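Local coordinates for protein dinoflagellate luciferase (Lingulodinium polyedrum, PDB 1VPR) that catalyses the oxidation of dinoflagellate luciferin, an open tetrapyrrole, by molecular oxygen with emission of blue light, this chain being the third of its three homologous luciferase domains, at residues Leu106-Phe111 against Arg259-Phe264; Thr158-Gly163 against Ile209-Asp214; Arg328-Thr333 against Pro340-Asp345. One frame throughout, in Å; residues are numbered along the deposited sequence.

Contact 1 of 3, residues Leu106-Phe111 against Arg259-Phe264; sequences LCFNNF and RKIGFF
Apolar packing between Cys-107, Phe-108 and Ile-261 carries most of this buried contact. The branch methyl CG2 of Ile-261 lies 3.7 Å from Cys-107 CB and 3.8 Å from CE1 of the Phe-108 ring. With CG2 anti to the backbone N and CG1 beside it (chi1 -61°), both branches of the isoleucine reach Cys-107 CB, CD1 at 3.8 Å. The Phe-108 and Ile-261 side chains run past each other in opposite directions, and at the ring's edge, close to its plane, Phe-108 CE1 lies 3.6 Å from Gly-262 O.

Charge enters through Arg-259. Its guanidinium carries Ile-261 CD1 over the centre of one face, 3.8 Å above the plane. NH1 stops 3.5 Å from Cys-107 N; these two donors share Glu-276 OE1, while NH2 forms a salt bridge with Glu-256. An alanine in place of Ile-261 would probably open a gap between the strand and the Cys-107 and Phe-108 side chains, and leave that guanidinium face without its methyl cover.

Positive phi values from Phe-108 to Phe-111 wind this part into a left-handed helical turn, weakly closed by Asn-110 N to Leu-106 O and Phe-111 N to Cys-107 O bonds. The whole is a short helical turn seated on one face of strand 259-266, part of the antiparallel beta-barrel wall characteristic of the calycin superfamily.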
loop_
_atom_site.group_PDB
_atom_site.type_symbol
_atom_site.label_atom_id
_atom_site.label_comp_id
_atom_site.label_asym_id
_atom_site.label_seq_id
_atom_site.Cartn_x
_atom_site.Cartn_y
_atom_site.Cartn_z
ATOM N N LEU A 106 -10.582 -8.649 14.960
ATOM C CA LEU A 106 -10.384 -7.852 13.744
ATOM C C LEU A 106 -11.364 -6.702 13.582
ATOM O O LEU A 106 -12.496 -6.758 14.068
ATOM C CB LEU A 106 -10.455 -8.735 12.512
ATOM C CG LEU A 106 -9.266 -9.658 12.384
ATOM C CD1 LEU A 106 -9.593 -10.690 11.326
ATOM C CD2 LEU A 106 -8.028 -8.855 12.007
ATOM N N CYS A 107 -10.899 -5.667 12.884
ATOM C CA CYS A 107 -11.662 -4.455 12.617
ATOM C C CYS A 107 -12.958 -4.756 11.898
ATOM O O CYS A 107 -13.156 -5.855 11.373
ATOM C CB CYS A 107 -10.826 -3.493 11.754
ATOM S SG CYS A 107 -10.279 -4.266 10.180
ATOM N N PHE A 108 -13.835 -3.760 11.880
ATOM C CA PHE A 108 -15.147 -3.848 11.222
ATOM C C PHE A 108 -15.954 -5.043 11.742
ATOM O O PHE A 108 -16.730 -5.641 11.000
ATOM C CB PHE A 108 -14.986 -3.962 9.700
ATOM C CG PHE A 108 -14.513 -2.687 9.030
ATOM C CD1 PHE A 108 -13.172 -2.507 8.722
ATOM C CD2 PHE A 108 -15.421 -1.663 8.720
ATOM C CE1 PHE A 108 -12.726 -1.326 8.114
ATOM C CE2 PHE A 108 -14.984 -0.475 8.111
ATOM C CZ PHE A 108 -13.627 -0.310 7.807
ATOM N N ASN A 109 -15.770 -5.365 13.021
ATOM C CA ASN A 109 -16.447 -6.504 13.642
ATOM C C ASN A 109 -16.102 -7.767 12.869
ATOM O O ASN A 109 -16.980 -8.536 12.482
ATOM C CB ASN A 109 -17.959 -6.282 13.657
ATOM C CG ASN A 109 -18.358 -5.235 14.669
ATOM O OD1 ASN A 109 -17.931 -5.295 15.830
ATOM N ND2 ASN A 109 -19.168 -4.265 14.248
ATOM N N ASN A 110 -14.799 -7.959 12.651
ATOM C CA ASN A 110 -14.276 -9.091 11.908
ATOM C C ASN A 110 -14.800 -9.073 10.500
ATOM O O ASN A 110 -15.144 -10.119 9.924
ATOM C CB ASN A 110 -14.641 -10.402 12.574
ATOM C CG ASN A 110 -13.970 -10.565 13.888
ATOM O OD1 ASN A 110 -12.735 -10.524 13.977
ATOM N ND2 ASN A 110 -14.768 -10.740 14.941
ATOM N N PHE A 111 -14.840 -7.862 9.952
ATOM C CA PHE A 111 -15.306 -7.619 8.611
ATOM C C PHE A 111 -16.775 -7.998 8.373
ATOM O O PHE A 111 -17.210 -8.085 7.221
ATOM C CB PHE A 111 -14.384 -8.345 7.625
ATOM C CG PHE A 111 -12.939 -7.889 7.707
ATOM C CD1 PHE A 111 -11.947 -8.746 8.157
ATOM C CD2 PHE A 111 -12.581 -6.612 7.295
ATOM C CE1 PHE A 111 -10.599 -8.341 8.188
ATOM C CE2 PHE A 111 -11.229 -6.195 7.325
ATOM C CZ PHE A 111 -10.245 -7.070 7.770
ATOM N N ARG A 259 -2.866 0.191 16.548
ATOM C CA ARG A 259 -3.582 -0.328 15.399
ATOM C C ARG A 259 -4.131 0.741 14.474
ATOM O O ARG A 259 -4.644 1.758 14.918
ATOM C CB ARG A 259 -4.762 -1.239 15.855
ATOM C CG ARG A 259 -5.536 -1.798 14.667
ATOM C CD ARG A 259 -6.520 -2.913 15.029
ATOM N NE ARG A 259 -7.522 -2.460 15.982
ATOM C CZ ARG A 259 -8.702 -3.048 16.136
ATOM N NH1 ARG A 259 -9.016 -4.102 15.390
ATOM N NH2 ARG A 259 -9.551 -2.597 17.049
ATOM N N LYS A 260 -4.012 0.514 13.176
ATOM C CA LYS A 260 -4.594 1.430 12.201
ATOM C C LYS A 260 -5.732 0.666 11.549
ATOM O O LYS A 260 -5.639 -0.557 11.343
ATOM C CB LYS A 260 -3.610 1.803 11.085
ATOM C CG LYS A 260 -2.399 2.595 11.514
ATOM C CD LYS A 260 -1.686 3.074 10.240
ATOM C CE LYS A 260 -1.222 1.876 9.375
ATOM N NZ LYS A 260 -0.498 2.354 8.178
ATOM N N ILE A 261 -6.804 1.368 11.229
ATOM C CA ILE A 261 -7.960 0.756 10.558
ATOM C C ILE A 261 -8.310 1.644 9.371
ATOM O O ILE A 261 -8.408 2.868 9.494
ATOM C CB ILE A 261 -9.187 0.650 11.494
ATOM C CG1 ILE A 261 -8.839 -0.231 12.691
ATOM C CG2 ILE A 261 -10.373 0.034 10.724
ATOM C CD1 ILE A 261 -9.945 -0.322 13.730
ATOM N N GLY A 262 -8.506 1.037 8.212
ATOM C CA GLY A 262 -8.797 1.847 7.037
ATOM C C GLY A 262 -9.506 1.086 5.948
ATOM O O GLY A 262 -10.009 -0.024 6.157
ATOM N N PHE A 263 -9.556 1.673 4.774
ATOM C CA PHE A 263 -10.218 1.018 3.659
ATOM C C PHE A 263 -9.675 1.661 2.406
ATOM O O PHE A 263 -9.144 2.780 2.465
ATOM C CB PHE A 263 -11.729 1.264 3.715
ATOM C CG PHE A 263 -12.097 2.697 3.590
ATOM C CD1 PHE A 263 -12.045 3.546 4.704
ATOM C CD2 PHE A 263 -12.459 3.225 2.352
ATOM C CE1 PHE A 263 -12.351 4.892 4.578
ATOM C CE2 PHE A 263 -12.763 4.583 2.220
ATOM C CZ PHE A 263 -12.713 5.407 3.317
ATOM N N PHE A 264 -9.808 0.963 1.279
ATOM C CA PHE A 264 -9.356 1.486 -0.002
ATOM C C PHE A 264 -10.380 1.123 -1.052
ATOM O O PHE A 264 -10.726 -0.038 -1.184
ATOM C CB PHE A 264 -8.006 0.892 -0.428
ATOM C CG PHE A 264 -6.859 1.347 0.408
ATOM C CD1 PHE A 264 -6.567 0.722 1.604
ATOM C CD2 PHE A 264 -6.131 2.474 0.043
ATOM C CE1 PHE A 264 -5.574 1.216 2.442
ATOM C CE2 PHE A 264 -5.136 2.971 0.869
ATOM C CZ PHE A 264 -4.859 2.347 2.072
#

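Contact 2 of 3, residues Thr158-Gly163 against Ile209-Asp214; sequences TNPLHG and INQFGD
Gln-211 reaches across from strand 206-212 into the turn Asn-159 to His-162 and is gripped at both ends of its amide. OE1 accepts the Leu-161 N-H over 2.9 Å, the donor standing almost in line with the C=O bond at 169°. NE2 in turn gives a hydrogen bond to Gly-213 O at 3.2 Å, in the plane of that carbonyl. Bonds at both amide ends fix its rotation, and the chain gets there extended, CG anti to the backbone N (chi1 167°). Gln-211 CG lies 3.5 Å from Asn-159 OD1.

Asn-159 grips the other side of Gly-213: OD1 takes the Gly-213 N-H at 2.7 Å, nearly straight at 170°, with the donor slightly tilted from the carbonyl plane. Two side chains, one from each segment, thus hold the peptide groups flanking a glycine of positive phi.

Ile-209 adds apolar packing and backbone pairing. Its CB packs 3.3 Å from Leu-161 O, whose hydrogen-bond donor is Trp-165 NE1, and CG2 meets Leu-161 CB. Its N and O both bond to Gly-163, whose backbone angles call for glycine.

One step on, side chains replace backbone pairing. Where Leu-161 and Gln-211 would form the next hydrogen-bonded pair, the Gln-211 N-H goes to ND1 of His-162 at 2.9 Å, meeting the ring at its edge and in plane, while Leu-161 N turns to the glutamine amide. The Asn-210 amide stands nearly perpendicular to the His-162 ring, with OD1 by CE1, and its ND2 bonds to Ser-312 O.

The arrangement is a type I turn leading into the first of the large sheet's strands, 163-169, which pairs antiparallel with 206-212 in the calycin beta barrel.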
loop_
_atom_site.group_PDB
_atom_site.type_symbol
_atom_site.label_atom_id
_atom_site.label_comp_id
_atom_site.label_asym_id
_atom_site.label_seq_id
_atom_site.Cartn_x
_atom_site.Cartn_y
_atom_site.Cartn_z
ATOM N N THR A 158 3.198 7.098 21.294
ATOM C CA THR A 158 4.551 6.585 21.181
ATOM C C THR A 158 5.099 6.346 19.773
ATOM O O THR A 158 6.205 5.829 19.644
ATOM C CB THR A 158 4.700 5.268 21.985
ATOM O OG1 THR A 158 3.916 4.239 21.374
ATOM C CG2 THR A 158 4.212 5.466 23.426
ATOM N N ASN A 159 4.344 6.711 18.732
ATOM C CA ASN A 159 4.781 6.503 17.344
ATOM C C ASN A 159 5.381 5.112 17.135
ATOM O O ASN A 159 6.506 4.964 16.639
ATOM C CB ASN A 159 5.813 7.566 16.976
ATOM C CG ASN A 159 5.284 8.957 17.154
ATOM O OD1 ASN A 159 4.141 9.250 16.794
ATOM N ND2 ASN A 159 6.107 9.834 17.699
ATOM N N PRO A 160 4.618 4.065 17.472
ATOM C CA PRO A 160 5.062 2.683 17.345
ATOM C C PRO A 160 5.326 2.149 15.941
ATOM O O PRO A 160 6.020 1.149 15.791
ATOM C CB PRO A 160 3.957 1.910 18.072
ATOM C CG PRO A 160 2.746 2.712 17.742
ATOM C CD PRO A 160 3.225 4.126 17.954
ATOM N N LEU A 161 4.761 2.790 14.921
ATOM C CA LEU A 161 4.944 2.364 13.538
ATOM C C LEU A 161 6.254 2.890 12.936
ATOM O O LEU A 161 6.736 2.364 11.923
ATOM C CB LEU A 161 3.783 2.870 12.686
ATOM C CG LEU A 161 2.385 2.639 13.281
ATOM C CD1 LEU A 161 1.321 3.202 12.341
ATOM C CD2 LEU A 161 2.179 1.155 13.509
ATOM N N HIS A 162 6.819 3.924 13.556
ATOM C CA HIS A 162 8.048 4.553 13.077
ATOM C C HIS A 162 9.206 3.545 12.993
ATOM O O HIS A 162 9.568 2.920 13.983
ATOM C CB HIS A 162 8.423 5.692 14.020
ATOM C CG HIS A 162 9.396 6.672 13.448
ATOM N ND1 HIS A 162 9.000 7.743 12.684
ATOM C CD2 HIS A 162 10.738 6.787 13.592
ATOM C CE1 HIS A 162 10.053 8.485 12.384
ATOM N NE2 HIS A 162 11.119 7.929 12.926
ATOM N N GLY A 163 9.779 3.391 11.805
ATOM C CA GLY A 163 10.894 2.472 11.634
ATOM C C GLY A 163 10.843 1.752 10.303
ATOM O O GLY A 163 10.078 2.129 9.400
ATOM N N ILE A 209 8.389 3.737 7.712
ATOM C CA ILE A 209 7.345 4.640 8.168
ATOM C C ILE A 209 7.896 5.718 9.071
ATOM O O ILE A 209 8.687 5.447 9.985
ATOM C CB ILE A 209 6.271 3.861 8.972
ATOM C CG1 ILE A 209 5.646 2.784 8.106
ATOM C CG2 ILE A 209 5.178 4.813 9.497
ATOM C CD1 ILE A 209 4.733 1.813 8.924
ATOM N N ASN A 210 7.487 6.942 8.801
ATOM C CA ASN A 210 7.849 8.071 9.627
ATOM C C ASN A 210 6.494 8.325 10.243
ATOM O O ASN A 210 5.515 8.532 9.511
ATOM C CB ASN A 210 8.237 9.284 8.781
ATOM C CG ASN A 210 9.719 9.334 8.494
ATOM O OD1 ASN A 210 10.503 9.835 9.309
ATOM N ND2 ASN A 210 10.116 8.798 7.346
ATOM N N GLN A 211 6.414 8.303 11.564
ATOM C CA GLN A 211 5.135 8.548 12.219
ATOM C C GLN A 211 5.254 9.642 13.264
ATOM O O GLN A 211 6.163 9.612 14.091
ATOM C CB GLN A 211 4.603 7.271 12.887
ATOM C CG GLN A 211 3.414 7.563 13.854
ATOM C CD GLN A 211 2.778 6.326 14.472
ATOM O OE1 GLN A 211 3.446 5.327 14.736
ATOM N NE2 GLN A 211 1.474 6.398 14.731
ATOM N N PHE A 212 4.357 10.627 13.199
ATOM C CA PHE A 212 4.344 11.689 14.195
ATOM C C PHE A 212 2.873 11.813 14.624
ATOM O O PHE A 212 2.101 12.546 14.017
ATOM C CB PHE A 212 4.824 13.015 13.606
ATOM C CG PHE A 212 4.940 14.123 14.644
ATOM C CD1 PHE A 212 6.063 14.212 15.473
ATOM C CD2 PHE A 212 3.921 15.083 14.786
ATOM C CE1 PHE A 212 6.177 15.243 16.428
ATOM C CE2 PHE A 212 4.027 16.111 15.730
ATOM C CZ PHE A 212 5.160 16.188 16.548
ATOM N N GLY A 213 2.490 11.078 15.656
ATOM C CA GLY A 213 1.105 11.128 16.101
ATOM C C GLY A 213 0.165 10.531 15.062
ATOM O O GLY A 213 0.289 9.357 14.697
ATOM N N ASP A 214 -0.744 11.353 14.550
ATOM C CA ASP A 214 -1.713 10.903 13.564
ATOM C C ASP A 214 -1.327 11.202 12.108
ATOM O O ASP A 214 -2.167 11.086 11.197
ATOM C CB ASP A 214 -3.084 11.518 13.877
ATOM C CG ASP A 214 -3.042 13.034 13.937
ATOM O OD1 ASP A 214 -4.097 13.665 14.136
ATOM O OD2 ASP A 214 -1.951 13.611 13.785
#

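Contact 3 of 3, residues Arg328-Thr333 against Pro340-Asp345; sequences RDNAPT and PTLAKD
Thr-341 O is held by two donors, one from the backbone of Asn-330 and one a water. The Asn-330 N-H reaches it at 3.1 Å from above the carbonyl plane, 39° out of it. Water 1 donates to the same Thr-341 O at 2.8 Å and accepts, weakly, from Ala-331 N, so it links Ala-331 to Thr-341 O, while the preceding residue, Asn-330, bonds that oxygen directly.

A second anchor is the carboxylate of Asp-329. Its OD2 accepts Ala-343 N at 2.8 Å, with the donor on the anti side and 25° out of the carboxylate plane. CG of Asp-329 stands anti to the carbonyl carbon (chi1 -71°), which swings OD2 over the backbone of Leu-342 and Ala-343. On its way the carboxyl group passes Leu-342, whose CD2 lies 3.7 Å from Asp-329 CG; the two side chains cross at a slant.

Close packing fills in between these bonds. Ala-343 CB sits 3.4 Å from Arg-328 N, and Asn-330 OD1 comes equally near, 3.4 Å, to Pro-340 CA. The Asn-330 and Leu-342 side chains lie alongside each other and point the same way. Ala-343 is also the centre of an inverse gamma turn, closed by a weak Lys-344 N to Leu-342 O bond.

Beyond the two segments, Ala-331 continues the pairing with backbone bonding to Tyr-339, and Thr-341 OG1 is bonded to Gly-235 O. The two runs pass in opposite directions, yet neither is a regular strand: one carbonyl, one carboxylate and one water do much of the bonding. The chemistry therefore implies a polar clasp at a partly buried site, in which an aspartate side chain and a bridging water supplement sparse direct backbone pairing to close the short 334-339 excursion.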
loop_
_atom_site.group_PDB
_atom_site.type_symbol
_atom_site.label_atom_id
_atom_site.label_comp_id
_atom_site.label_asym_id
_atom_site.label_seq_id
_atom_site.Cartn_x
_atom_site.Cartn_y
_atom_site.Cartn_z
ATOM N N ARG A 328 -18.323 17.107 -0.693
ATOM C CA ARG A 328 -19.353 17.028 0.343
ATOM C C ARG A 328 -18.828 16.798 1.749
ATOM O O ARG A 328 -18.393 15.696 2.091
ATOM C CB ARG A 328 -20.375 15.928 0.004
ATOM C CG ARG A 328 -21.533 15.870 1.011
ATOM C CD ARG A 328 -22.543 14.749 0.762
ATOM N NE ARG A 328 -23.480 14.638 1.883
ATOM C CZ ARG A 328 -24.422 13.697 2.004
ATOM N NH1 ARG A 328 -25.218 13.685 3.067
ATOM N NH2 ARG A 328 -24.570 12.772 1.061
ATOM N N ASP A 329 -18.888 17.834 2.580
ATOM C CA ASP A 329 -18.436 17.724 3.960
ATOM C C ASP A 329 -19.258 16.672 4.695
ATOM O O ASP A 329 -20.448 16.497 4.410
ATOM C CB ASP A 329 -18.617 19.057 4.685
ATOM C CG ASP A 329 -17.640 20.133 4.235
ATOM O OD1 ASP A 329 -17.861 21.301 4.620
ATOM O OD2 ASP A 329 -16.660 19.838 3.520
ATOM N N ASN A 330 -18.623 15.968 5.637
ATOM C CA ASN A 330 -19.297 14.966 6.456
ATOM C C ASN A 330 -20.174 14.000 5.666
ATOM O O ASN A 330 -21.323 13.721 6.047
ATOM C CB ASN A 330 -20.109 15.683 7.543
ATOM C CG ASN A 330 -19.257 16.671 8.334
ATOM O OD1 ASN A 330 -18.209 16.307 8.867
ATOM N ND2 ASN A 330 -19.692 17.922 8.401
ATOM N N ALA A 331 -19.620 13.481 4.570
ATOM C CA ALA A 331 -20.336 12.540 3.729
ATOM C C ALA A 331 -20.654 11.318 4.598
ATOM O O ALA A 331 -19.945 11.030 5.574
ATOM C CB ALA A 331 -19.484 12.166 2.515
ATOM N N PRO A 332 -21.718 10.570 4.248
ATOM C CA PRO A 332 -22.123 9.399 5.022
ATOM C C PRO A 332 -21.504 8.046 4.724
ATOM O O PRO A 332 -20.892 7.826 3.685
ATOM C CB PRO A 332 -23.625 9.364 4.785
ATOM C CG PRO A 332 -23.697 9.691 3.315
ATOM C CD PRO A 332 -22.717 10.874 3.201
ATOM N N THR A 333 -21.716 7.138 5.666
ATOM C CA THR A 333 -21.289 5.753 5.549
ATOM C C THR A 333 -22.449 5.161 4.764
ATOM O O THR A 333 -23.418 5.857 4.473
ATOM C CB THR A 333 -21.240 5.044 6.927
ATOM O OG1 THR A 333 -22.567 4.999 7.490
ATOM C CG2 THR A 333 -20.303 5.780 7.889
ATOM N N PRO A 340 -17.237 12.387 10.226
ATOM C CA PRO A 340 -16.669 13.727 10.402
ATOM C C PRO A 340 -15.353 14.135 9.751
ATOM O O PRO A 340 -14.359 14.375 10.447
ATOM C CB PRO A 340 -16.613 13.859 11.914
ATOM C CG PRO A 340 -16.151 12.484 12.299
ATOM C CD PRO A 340 -17.058 11.591 11.451
ATOM N N THR A 341 -15.350 14.234 8.430
ATOM C CA THR A 341 -14.176 14.674 7.688
ATOM C C THR A 341 -14.679 15.654 6.640
ATOM O O THR A 341 -15.634 15.352 5.923
ATOM C CB THR A 341 -13.433 13.492 7.012
ATOM O OG1 THR A 341 -12.710 12.752 8.012
ATOM C CG2 THR A 341 -12.425 14.008 5.949
ATOM N N LEU A 342 -14.064 16.834 6.583
ATOM C CA LEU A 342 -14.434 17.875 5.630
ATOM C C LEU A 342 -13.825 17.590 4.259
ATOM O O LEU A 342 -12.681 17.118 4.145
ATOM C CB LEU A 342 -13.965 19.255 6.123
ATOM C CG LEU A 342 -14.448 19.622 7.536
ATOM C CD1 LEU A 342 -13.829 20.933 8.001
ATOM C CD2 LEU A 342 -15.988 19.692 7.537
ATOM N N ALA A 343 -14.599 17.904 3.224
ATOM C CA ALA A 343 -14.202 17.689 1.845
ATOM C C ALA A 343 -13.284 18.782 1.308
ATOM O O ALA A 343 -13.586 19.416 0.291
ATOM C CB ALA A 343 -15.459 17.578 0.982
ATOM N N LYS A 344 -12.173 19.012 2.002
ATOM C CA LYS A 344 -11.192 20.013 1.584
ATOM C C LYS A 344 -9.828 19.366 1.732
ATOM O O LYS A 344 -9.548 18.692 2.729
ATOM C CB LYS A 344 -11.278 21.260 2.455
ATOM N N ASP A 345 -8.982 19.528 0.727
ATOM C CA ASP A 345 -7.657 18.924 0.803
ATOM C C ASP A 345 -6.756 19.671 1.791
ATOM O O ASP A 345 -6.698 20.885 1.777
ATOM C CB ASP A 345 -7.006 18.915 -0.579
ATOM C CG ASP A 345 -7.693 17.985 -1.554
ATOM O OD1 ASP A 345 -7.270 18.010 -2.727
ATOM O OD2 ASP A 345 -8.621 17.215 -1.185
HETATM O O HOH W 1 -16.952 13.024 5.262
#

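Overall arrangement
Contacts 1 and 2 both reach the same ten-strand sheet, their centres 19 Å apart. Strands 259-266 and 163-169 are separated in the sheet order by three others, yet Lys-260 CD meets Leu-161 CD1 at 3.7 Å. Lys-260 leaves its strand on the face away from the 107-111 turn, so this touch across the sheet is consistent with closure into a barrel. Contact 3 stands apart, its centre about 20 Å from that of contact 1 and 25 Å from that of contact 2, with nearest atoms about 8 and 11 Å away; it ties together two parts of the loop that follows helix 321-324. None of the three can be tied to the luciferin site by a direct contact with substrate.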